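Local coordinates for extracellular solute-binding protein, family 1 (Trichodesmium erythraeum IMS101, PDB 6G7N) that binds ferric iron and probably serves as the periplasmic substrate-binding protein of an ABC-type iron transporter, at residues K127-I132 and F165-A170; K131-S136 and T178-A183; N4-R9 and A48-D53. All coordinates share one frame; numbering follows the deposited sequence. Where two conformers were deposited one is given.

Contact 1. Residues K127-I132 and F165-A170; sequences KWKGKI and FVRNFA
The Phe-165 ring meets Ile-132 obliquely, with CE1 3.9 Å from Ile-132 CD1. That methyl also packs on the CB of Asn-168. The Phe-169 ring has Val-166 CA over its centre and Phe-165 CE2 in plane at its edge. Lys-127 CG lies over one face of the Trp-128 ring, toward its rim. In the conformer of Arg-167 given, Lys-129 CE lies over one face of the guanidinium, offset toward the rim and 3.6 Å from Arg-167 CZ. The two side chains cross at about a right angle. Lys-129 bends at chi4 (-70°), and its NZ stays 4.9 Å from Arg-167 NH2.

The backbones join through a single bridge between Ile-132 and Phe-169. Ala-170 N gives a short, nearly straight bond to Ile-132 O at 2.7 Å. Ile-132 N bonds to Asn-168 O at 3.2 Å, and Lys-131 N adds a weak bond to the same oxygen. Trp-128 to Lys-131 form a type II turn, with Gly-130 at positive phi. One water takes the N-H of Gly-130 and donates to Arg-167 O and Phe-169 O.

Asn-168 ND2 is held by Leu-123 O and Gln-125 O, so its amide ties the chain just after helix 140-167 to the loop before the turn. Trp-128 NE1 bonds to Asp-122. Ile-191 of strand 191-195 packs against Trp-128 and Ile-132, where strand 132-133 begins.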
loop_
_atom_site.group_PDB
_atom_site.type_symbol
_atom_site.label_atom_id
_atom_site.label_comp_id
_atom_site.label_asym_id
_atom_site.label_seq_id
_atom_site.Cartn_x
_atom_site.Cartn_y
_atom_site.Cartn_z
ATOM N N LYS A 127 13.534 22.062 12.025
ATOM C CA LYS A 127 12.454 22.239 12.978
ATOM C C LYS A 127 11.874 20.923 13.486
ATOM O O LYS A 127 11.286 20.895 14.563
ATOM C CB LYS A 127 11.341 23.119 12.399
ATOM C CG LYS A 127 10.657 22.491 11.199
ATOM C CD LYS A 127 9.766 23.475 10.459
ATOM C CE LYS A 127 9.251 22.842 9.180
ATOM N NZ LYS A 127 8.427 23.768 8.372
ATOM N N TRP A 128 12.038 19.819 12.752
ATOM C CA TRP A 128 11.514 18.525 13.181
ATOM C C TRP A 128 12.511 17.691 13.976
ATOM O O TRP A 128 12.220 16.531 14.291
ATOM C CB TRP A 128 10.972 17.743 11.972
ATOM C CG TRP A 128 9.859 18.428 11.278
ATOM C CD1 TRP A 128 9.850 18.883 9.983
ATOM C CD2 TRP A 128 8.566 18.720 11.808
ATOM N NE1 TRP A 128 8.643 19.419 9.677
ATOM C CE2 TRP A 128 7.822 19.347 10.765
ATOM C CE3 TRP A 128 7.935 18.474 13.036
ATOM C CZ2 TRP A 128 6.510 19.781 10.936
ATOM C CZ3 TRP A 128 6.603 18.924 13.201
ATOM C CH2 TRP A 128 5.918 19.556 12.146
ATOM N N LYS A 129 13.648 18.275 14.368
ATOM C CA LYS A 129 14.660 17.491 15.085
ATOM C C LYS A 129 14.077 16.907 16.370
ATOM O O LYS A 129 13.443 17.630 17.141
ATOM C CB LYS A 129 15.910 18.326 15.380
ATOM C CG LYS A 129 17.120 17.464 15.763
ATOM C CD LYS A 129 18.385 18.279 15.854
ATOM C CE LYS A 129 19.611 17.384 15.814
ATOM N NZ LYS A 129 19.762 16.572 17.034
ATOM N N GLY A 130 14.295 15.606 16.572
ATOM C CA GLY A 130 13.820 14.923 17.774
ATOM C C GLY A 130 12.336 14.606 17.761
ATOM O O GLY A 130 11.833 14.158 18.789
ATOM N N LYS A 131 11.650 14.815 16.626
ATOM C CA LYS A 131 10.178 14.784 16.612
ATOM C C LYS A 131 9.551 13.696 15.754
ATOM O O LYS A 131 8.340 13.526 15.858
ATOM C CB LYS A 131 9.602 16.158 16.221
ATOM C CG LYS A 131 9.943 17.220 17.265
ATOM C CD LYS A 131 9.432 18.606 16.968
ATOM C CE LYS A 131 9.680 19.517 18.177
ATOM N NZ LYS A 131 8.964 20.820 18.075
ATOM N N ILE A 132 10.341 12.982 14.942
ATOM C CA ILE A 132 9.747 12.076 13.935
ATOM C C ILE A 132 9.892 10.634 14.377
ATOM O O ILE A 132 10.971 10.200 14.793
ATOM C CB ILE A 132 10.415 12.252 12.564
ATOM C CG1 ILE A 132 10.294 13.695 12.121
ATOM C CG2 ILE A 132 9.799 11.304 11.532
ATOM C CD1 ILE A 132 10.757 14.008 10.721
ATOM N N PHE A 165 16.135 13.874 7.168
ATOM C CA PHE A 165 15.020 13.121 7.728
ATOM C C PHE A 165 15.464 12.200 8.853
ATOM O O PHE A 165 14.905 12.199 9.952
ATOM C CB PHE A 165 14.341 12.363 6.575
ATOM C CG PHE A 165 13.112 11.601 6.965
ATOM C CD1 PHE A 165 11.990 12.270 7.388
ATOM C CD2 PHE A 165 13.064 10.237 6.880
ATOM C CE1 PHE A 165 10.834 11.582 7.699
ATOM C CE2 PHE A 165 11.898 9.537 7.195
ATOM C CZ PHE A 165 10.782 10.225 7.598
ATOM N N VAL A 166 16.491 11.400 8.587
ATOM C CA VAL A 166 17.014 10.473 9.586
ATOM C C VAL A 166 17.540 11.221 10.823
ATOM O O VAL A 166 17.342 10.776 11.971
ATOM C CB VAL A 166 18.064 9.551 8.978
ATOM C CG1 VAL A 166 18.793 8.734 10.024
ATOM C CG2 VAL A 166 17.434 8.634 7.944
ATOM N N ARG A 167 18.176 12.373 10.605
ATOM C CA ARG A 167 18.642 13.219 11.704
ATOM C C ARG A 167 17.513 13.641 12.636
ATOM O O ARG A 167 17.767 13.945 13.797
ATOM C CB ARG A 167 19.362 14.454 11.132
ATOM C CG ARG A 167 19.625 15.610 12.097
ATOM C CD ARG A 167 20.425 16.710 11.404
ATOM N NE ARG A 167 20.929 17.738 12.304
ATOM C CZ ARG A 167 20.265 18.848 12.599
ATOM N NH1 ARG A 167 19.075 19.091 12.064
ATOM N NH2 ARG A 167 20.804 19.727 13.416
ATOM N N ASN A 168 16.283 13.666 12.120
ATOM C CA ASN A 168 15.121 14.092 12.871
ATOM C C ASN A 168 14.404 12.964 13.630
ATOM O O ASN A 168 13.422 13.245 14.320
ATOM C CB ASN A 168 14.140 14.794 11.942
ATOM C CG ASN A 168 14.638 16.151 11.497
ATOM O OD1 ASN A 168 15.498 16.732 12.145
ATOM N ND2 ASN A 168 14.061 16.675 10.414
ATOM N N PHE A 169 14.905 11.734 13.575
ATOM C CA PHE A 169 14.228 10.644 14.266
ATOM C C PHE A 169 14.270 10.848 15.780
ATOM O O PHE A 169 15.333 11.136 16.363
ATOM C CB PHE A 169 14.876 9.302 13.960
ATOM C CG PHE A 169 14.680 8.776 12.560
ATOM C CD1 PHE A 169 13.863 9.387 11.614
ATOM C CD2 PHE A 169 15.350 7.617 12.196
ATOM C CE1 PHE A 169 13.708 8.843 10.356
ATOM C CE2 PHE A 169 15.194 7.058 10.949
ATOM C CZ PHE A 169 14.357 7.672 10.034
ATOM N N ALA A 170 13.117 10.690 16.430
ATOM C CA ALA A 170 13.021 10.794 17.891
ATOM C C ALA A 170 13.637 9.593 18.601
ATOM O O ALA A 170 14.085 9.708 19.743
ATOM C CB ALA A 170 11.570 10.930 18.285
HETATM O O HOH W 1 20.011 13.555 15.306
HETATM O O HOH W 2 16.333 13.690 16.088
#

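Contact 2. Residues K131-S136 and T178-A183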
loop_
_atom_site.group_PDB
_atom_site.type_symbol
_atom_site.label_atom_id
_atom_site.label_comp_id
_atom_site.label_asym_id
_atom_site.label_seq_id
_atom_site.Cartn_x
_atom_site.Cartn_y
_atom_site.Cartn_z
ATOM N N LYS A 131 11.650 14.815 16.626
ATOM C CA LYS A 131 10.178 14.784 16.612
ATOM C C LYS A 131 9.551 13.696 15.754
ATOM O O LYS A 131 8.340 13.526 15.858
ATOM C CB LYS A 131 9.602 16.158 16.221
ATOM C CG LYS A 131 9.943 17.220 17.265
ATOM C CD LYS A 131 9.432 18.606 16.968
ATOM C CE LYS A 131 9.680 19.517 18.177
ATOM N NZ LYS A 131 8.964 20.820 18.075
ATOM N N ILE A 132 10.341 12.982 14.942
ATOM C CA ILE A 132 9.747 12.076 13.935
ATOM C C ILE A 132 9.892 10.634 14.377
ATOM O O ILE A 132 10.971 10.200 14.793
ATOM C CB ILE A 132 10.415 12.252 12.564
ATOM C CG1 ILE A 132 10.294 13.695 12.121
ATOM C CG2 ILE A 132 9.799 11.304 11.532
ATOM C CD1 ILE A 132 10.757 14.008 10.721
ATOM N N VAL A 133 8.808 9.856 14.260
ATOM C CA VAL A 133 8.874 8.401 14.424
ATOM C C VAL A 133 8.473 7.720 13.096
ATOM O O VAL A 133 7.508 8.104 12.428
ATOM C CB VAL A 133 8.036 7.891 15.614
ATOM C CG1 VAL A 133 8.666 8.301 16.947
ATOM C CG2 VAL A 133 6.600 8.326 15.543
ATOM N N ILE A 134 9.224 6.684 12.749
ATOM C CA ILE A 134 8.953 5.898 11.551
ATOM C C ILE A 134 9.596 4.518 11.757
ATOM O O ILE A 134 10.595 4.373 12.465
ATOM C CB ILE A 134 9.473 6.601 10.270
ATOM C CG1 ILE A 134 8.967 5.912 8.987
ATOM C CG2 ILE A 134 10.996 6.678 10.257
ATOM C CD1 ILE A 134 9.190 6.739 7.730
ATOM N N ARG A 135 9.012 3.506 11.116
ATOM C CA ARG A 135 9.531 2.141 11.213
ATOM C C ARG A 135 10.781 1.944 10.361
ATOM O O ARG A 135 11.241 2.857 9.646
ATOM C CB ARG A 135 8.436 1.145 10.846
ATOM C CG ARG A 135 8.118 1.073 9.375
ATOM C CD ARG A 135 6.873 0.306 9.114
ATOM N NE ARG A 135 6.956 -1.104 9.437
ATOM C CZ ARG A 135 5.919 -1.939 9.311
ATOM N NH1 ARG A 135 4.731 -1.482 8.902
ATOM N NH2 ARG A 135 6.066 -3.216 9.618
ATOM N N SER A 136 11.329 0.738 10.445
ATOM C CA SER A 136 12.622 0.421 9.836
ATOM C C SER A 136 12.624 0.496 8.313
ATOM O O SER A 136 11.596 0.500 7.639
ATOM C CB SER A 136 13.074 -0.947 10.255
ATOM O OG SER A 136 12.500 -1.924 9.433
ATOM N N THR A 178 1.375 0.826 13.129
ATOM C CA THR A 178 0.495 1.097 14.271
ATOM C C THR A 178 1.293 1.568 15.493
ATOM O O THR A 178 0.862 2.461 16.232
ATOM C CB THR A 178 -0.331 -0.166 14.576
ATOM O OG1 THR A 178 -1.133 -0.464 13.432
ATOM C CG2 THR A 178 -1.165 -0.017 15.826
ATOM N N ALA A 179 2.467 0.985 15.685
ATOM C CA ALA A 179 3.346 1.409 16.776
ATOM C C ALA A 179 3.767 2.861 16.610
ATOM O O ALA A 179 3.918 3.572 17.611
ATOM C CB ALA A 179 4.554 0.503 16.889
ATOM N N GLN A 180 3.938 3.326 15.365
ATOM C CA GLN A 180 4.310 4.735 15.173
ATOM C C GLN A 180 3.140 5.643 15.565
ATOM O O GLN A 180 3.333 6.678 16.190
ATOM C CB GLN A 180 4.767 5.011 13.742
ATOM C CG GLN A 180 5.768 4.027 13.178
ATOM C CD GLN A 180 6.921 3.704 14.077
ATOM O OE1 GLN A 180 7.563 4.593 14.637
ATOM N NE2 GLN A 180 7.188 2.408 14.232
ATOM N N ILE A 181 1.925 5.248 15.182
ATOM C CA ILE A 181 0.748 6.017 15.549
ATOM C C ILE A 181 0.624 6.105 17.081
ATOM O O ILE A 181 0.353 7.191 17.632
ATOM C CB ILE A 181 -0.526 5.414 14.912
ATOM C CG1 ILE A 181 -0.436 5.486 13.376
ATOM C CG2 ILE A 181 -1.772 6.114 15.424
ATOM C CD1 ILE A 181 -1.528 4.728 12.657
ATOM N N LYS A 182 0.814 4.971 17.759
ATOM C CA LYS A 182 0.731 4.976 19.211
ATOM C C LYS A 182 1.831 5.874 19.827
ATOM O O LYS A 182 1.592 6.550 20.835
ATOM C CB LYS A 182 0.797 3.563 19.750
ATOM C CG LYS A 182 -0.451 2.748 19.424
ATOM C CD LYS A 182 -0.367 1.306 19.904
ATOM C CE LYS A 182 -1.580 0.444 19.587
ATOM N NZ LYS A 182 -1.340 -0.982 19.998
ATOM N N ALA A 183 3.031 5.887 19.244
ATOM C CA ALA A 183 4.134 6.708 19.730
ATOM C C ALA A 183 3.826 8.190 19.538
ATOM O O ALA A 183 4.167 9.016 20.393
ATOM C CB ALA A 183 5.440 6.308 19.054
#
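Gln-180 reaches from helix 177-186 to Val-133 and Arg-135, and these three residues carry most of the contact. The Gln-180 side chain is folded rather than extended. Its CG stands anti to the carbonyl carbon, and the chain then bends at chi2 (-47°). This lays the amide flat over the peptide group between Ile-134 and Arg-135, face to face. The two planes are about 8° apart, and Gln-180 CD stands over the C-N bond, 3.6 Å from Arg-135 N. The amide oxygen OE1 turns to Val-133 and lies 3.5 Å from its CB. OE1 is also 3.3 Å from Ile-134 N, but the angle is too poor for a hydrogen bond. The amide nitrogen NE2 lies on the Arg-135 side, 3.8 Å from the CB of that residue.

Val-133 points its side chain at the helix. Its CG2 meets the helix backbone at Gln-180 O, 3.7 Å away. The same methyl packs on Ala-183 CB at 4.2 Å, one turn further along the helix. Arg-135 touches Gln-180 through its CB, while the rest of its chain leads away. Its guanidinium nitrogen NH1 makes a long, weak ion pair with Asp-177. The Arg-135 side chain is about 6 Å from the bound iron, measured between nearest atoms, and is not one of the iron ligands.

Across the two segments the amide makes only van der Waals contact. Gln-180 NE2 donates to Glu-174 O and Asn-176 O, both just before the helix. These two bonds satisfy the amide nitrogen and probably hold the amide flat against the peptide. Segment 131-136, which runs on from strand 132-133, thus meets helix 177-186 through an amide laid on a peptide, with apolar contact added by Val-133 and Ala-183.

Contact 3. Residues N4-R9 and A48-D53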
loop_
_atom_site.group_PDB
_atom_site.type_symbol
_atom_site.label_atom_id
_atom_site.label_comp_id
_atom_site.label_asym_id
_atom_site.label_seq_id
_atom_site.Cartn_x
_atom_site.Cartn_y
_atom_site.Cartn_z
ATOM N N ASN A 4 -7.445 -21.010 -8.312
ATOM C CA ASN A 4 -6.568 -21.051 -7.154
ATOM C C ASN A 4 -5.979 -19.666 -6.924
ATOM O O ASN A 4 -5.154 -19.196 -7.718
ATOM C CB ASN A 4 -5.486 -22.096 -7.378
ATOM C CG ASN A 4 -6.064 -23.475 -7.574
ATOM O OD1 ASN A 4 -6.890 -23.910 -6.782
ATOM N ND2 ASN A 4 -5.652 -24.151 -8.641
ATOM N N LEU A 5 -6.430 -19.046 -5.832
ATOM C CA LEU A 5 -6.002 -17.707 -5.423
ATOM C C LEU A 5 -4.910 -17.822 -4.375
ATOM O O LEU A 5 -5.174 -18.301 -3.267
ATOM C CB LEU A 5 -7.204 -16.980 -4.847
ATOM C CG LEU A 5 -6.941 -15.612 -4.213
ATOM C CD1 LEU A 5 -6.280 -14.607 -5.154
ATOM C CD2 LEU A 5 -8.211 -15.019 -3.596
ATOM N N TYR A 6 -3.693 -17.411 -4.739
ATOM C CA TYR A 6 -2.552 -17.340 -3.792
ATOM C C TYR A 6 -2.490 -15.883 -3.331
ATOM O O TYR A 6 -2.203 -14.986 -4.112
ATOM C CB TYR A 6 -1.249 -17.707 -4.485
ATOM C CG TYR A 6 -0.958 -19.183 -4.678
ATOM C CD1 TYR A 6 -1.933 -20.081 -5.097
ATOM C CD2 TYR A 6 0.338 -19.651 -4.520
ATOM C CE1 TYR A 6 -1.628 -21.421 -5.308
ATOM C CE2 TYR A 6 0.662 -20.972 -4.752
ATOM C CZ TYR A 6 -0.316 -21.863 -5.141
ATOM O OH TYR A 6 0.030 -23.180 -5.380
ATOM N N SER A 7 -2.803 -15.630 -2.062
ATOM C CA SER A 7 -2.923 -14.253 -1.571
ATOM C C SER A 7 -2.324 -14.076 -0.190
ATOM O O SER A 7 -2.516 -14.908 0.700
ATOM C CB SER A 7 -4.382 -13.826 -1.515
ATOM O OG SER A 7 -4.489 -12.500 -1.032
ATOM N N SER A 8 -1.641 -12.946 -0.016
ATOM C CA SER A 8 -1.240 -12.473 1.316
ATOM C C SER A 8 -2.195 -11.429 1.924
ATOM O O SER A 8 -1.946 -10.899 3.010
ATOM C CB SER A 8 0.182 -11.905 1.244
ATOM O OG SER A 8 0.224 -10.720 0.470
ATOM N N ARG A 9 -3.258 -11.110 1.186
ATOM C CA ARG A 9 -4.124 -9.927 1.419
ATOM C C ARG A 9 -5.560 -10.307 1.799
ATOM O O ARG A 9 -6.439 -9.443 1.913
ATOM C CB ARG A 9 -4.056 -9.047 0.134
ATOM C CG ARG A 9 -4.958 -7.794 0.006
ATOM C CD ARG A 9 -4.882 -6.793 1.149
ATOM N NE ARG A 9 -5.774 -5.657 0.927
ATOM C CZ ARG A 9 -7.090 -5.711 1.096
ATOM N NH1 ARG A 9 -7.681 -6.808 1.532
ATOM N NH2 ARG A 9 -7.827 -4.633 0.826
ATOM N N ALA A 48 6.371 -24.504 -13.748
ATOM C CA ALA A 48 5.325 -24.945 -14.659
ATOM C C ALA A 48 4.314 -25.903 -14.003
ATOM O O ALA A 48 3.239 -26.132 -14.549
ATOM C CB ALA A 48 5.948 -25.605 -15.876
ATOM N N ASN A 49 4.652 -26.463 -12.837
ATOM C CA ASN A 49 3.718 -27.332 -12.106
ATOM C C ASN A 49 2.828 -26.567 -11.132
ATOM O O ASN A 49 1.981 -27.176 -10.483
ATOM C CB ASN A 49 4.471 -28.465 -11.377
ATOM C CG ASN A 49 5.273 -29.332 -12.327
ATOM O OD1 ASN A 49 4.728 -29.878 -13.283
ATOM N ND2 ASN A 49 6.576 -29.407 -12.107
ATOM N N SER A 50 2.959 -25.243 -11.043
ATOM C CA SER A 50 2.148 -24.511 -10.067
ATOM C C SER A 50 0.649 -24.516 -10.420
ATOM O O SER A 50 0.275 -24.206 -11.563
ATOM C CB SER A 50 2.581 -23.060 -9.959
ATOM O OG SER A 50 1.842 -22.420 -8.922
ATOM N N PRO A 51 -0.217 -24.803 -9.437
ATOM C CA PRO A 51 -1.658 -24.652 -9.683
ATOM C C PRO A 51 -2.152 -23.203 -9.574
ATOM O O PRO A 51 -3.314 -22.958 -9.851
ATOM C CB PRO A 51 -2.315 -25.498 -8.584
ATOM C CG PRO A 51 -1.280 -25.610 -7.517
ATOM C CD PRO A 51 0.075 -25.416 -8.125
ATOM N N ALA A 52 -1.301 -22.265 -9.177
ATOM C CA ALA A 52 -1.771 -20.904 -8.931
ATOM C C ALA A 52 -2.364 -20.274 -10.191
ATOM O O ALA A 52 -1.783 -20.319 -11.277
ATOM C CB ALA A 52 -0.642 -20.039 -8.385
ATOM N N ASP A 53 -3.527 -19.643 -10.020
ATOM C CA ASP A 53 -4.200 -18.896 -11.093
ATOM C C ASP A 53 -4.064 -17.387 -10.930
ATOM O O ASP A 53 -3.845 -16.661 -11.898
ATOM C CB ASP A 53 -5.691 -19.230 -11.135
ATOM C CG ASP A 53 -5.970 -20.615 -11.682
ATOM O OD1 ASP A 53 -5.567 -20.869 -12.850
ATOM O OD2 ASP A 53 -6.627 -21.421 -10.975
#
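Ala-52 sets its methyl almost squarely on the face of the Tyr-6 ring. Its CB is 3.5 Å from the ring centroid and 12° off the normal, which makes a close CH-pi contact. The phenol oxygen at the far end of the ring passes across Pro-51, with Tyr-6 OH 3.5 Å from Pro-51 CG. Glu-46 OE1 is bonded by both Tyr-6 OH and Ser-50 OG. Ser-50 OG in turn accepts from Ala-52 N and forms an ST turn. A phenylalanine in place of Tyr-6 would probably leave Glu-46 without one of its two hydroxyl partners.

Asn-4 is gripped at three points. Its backbone N donates to Asp-53 OD2 at 2.8 Å, using the anti lone pair of that oxygen. Its backbone O accepts from Asp-53 N at 2.9 Å, in the carbonyl plane. The side chain, with CG anti to the carbonyl carbon (chi1 -60°), brings ND2 to Pro-51 O at 2.9 Å. This donor stands above the carbonyl plane of Pro-51, although the oxygen lies close to the plane of the Asn-4 amide. The amide and the Asp-53 carboxylate are nearly parallel, 12° apart. Both have a further partner: Asn-4 OD1 bonds to Asn-30, and Asp-53 OD1 to Asn-244 N.

The contact fastens the loop after helix 36-46 to strand 2-7, just where the chain enters strand 54-58. Strand 2-7 lies between 28-33 and 54-58 and runs parallel to both. The loop therefore closes a beta-alpha-beta crossover that passes over strand 2-7 by way of helix 36-46. Leu-39, Arg-42 and Ile-43 of that helix also pack on Tyr-6.

Overall arrangement
Contacts 1 and 2 are neighbours, with centres 12 Å apart. They share Lys-131 and Ile-132 and touch directly: Phe-169 CE1 is 3.5 Å from Ile-134 CG2. Contact 3 lies on the other side of the chain's centre, with its centre 42 Å from that of contact 1 and 34 Å from that of contact 2. Iron and the D-amino acid ligands bind in the region between. Tyr-141, Tyr-197 and Tyr-198 hold the iron. Contact 2 approaches it through Arg-135, while the segment 4-9 of contact 3 continues into Ser-8 and Arg-9 of the D-glutamate pocket; Arg-9 also touches D-alanine. Contacts 2 and 3 reach the same sheet.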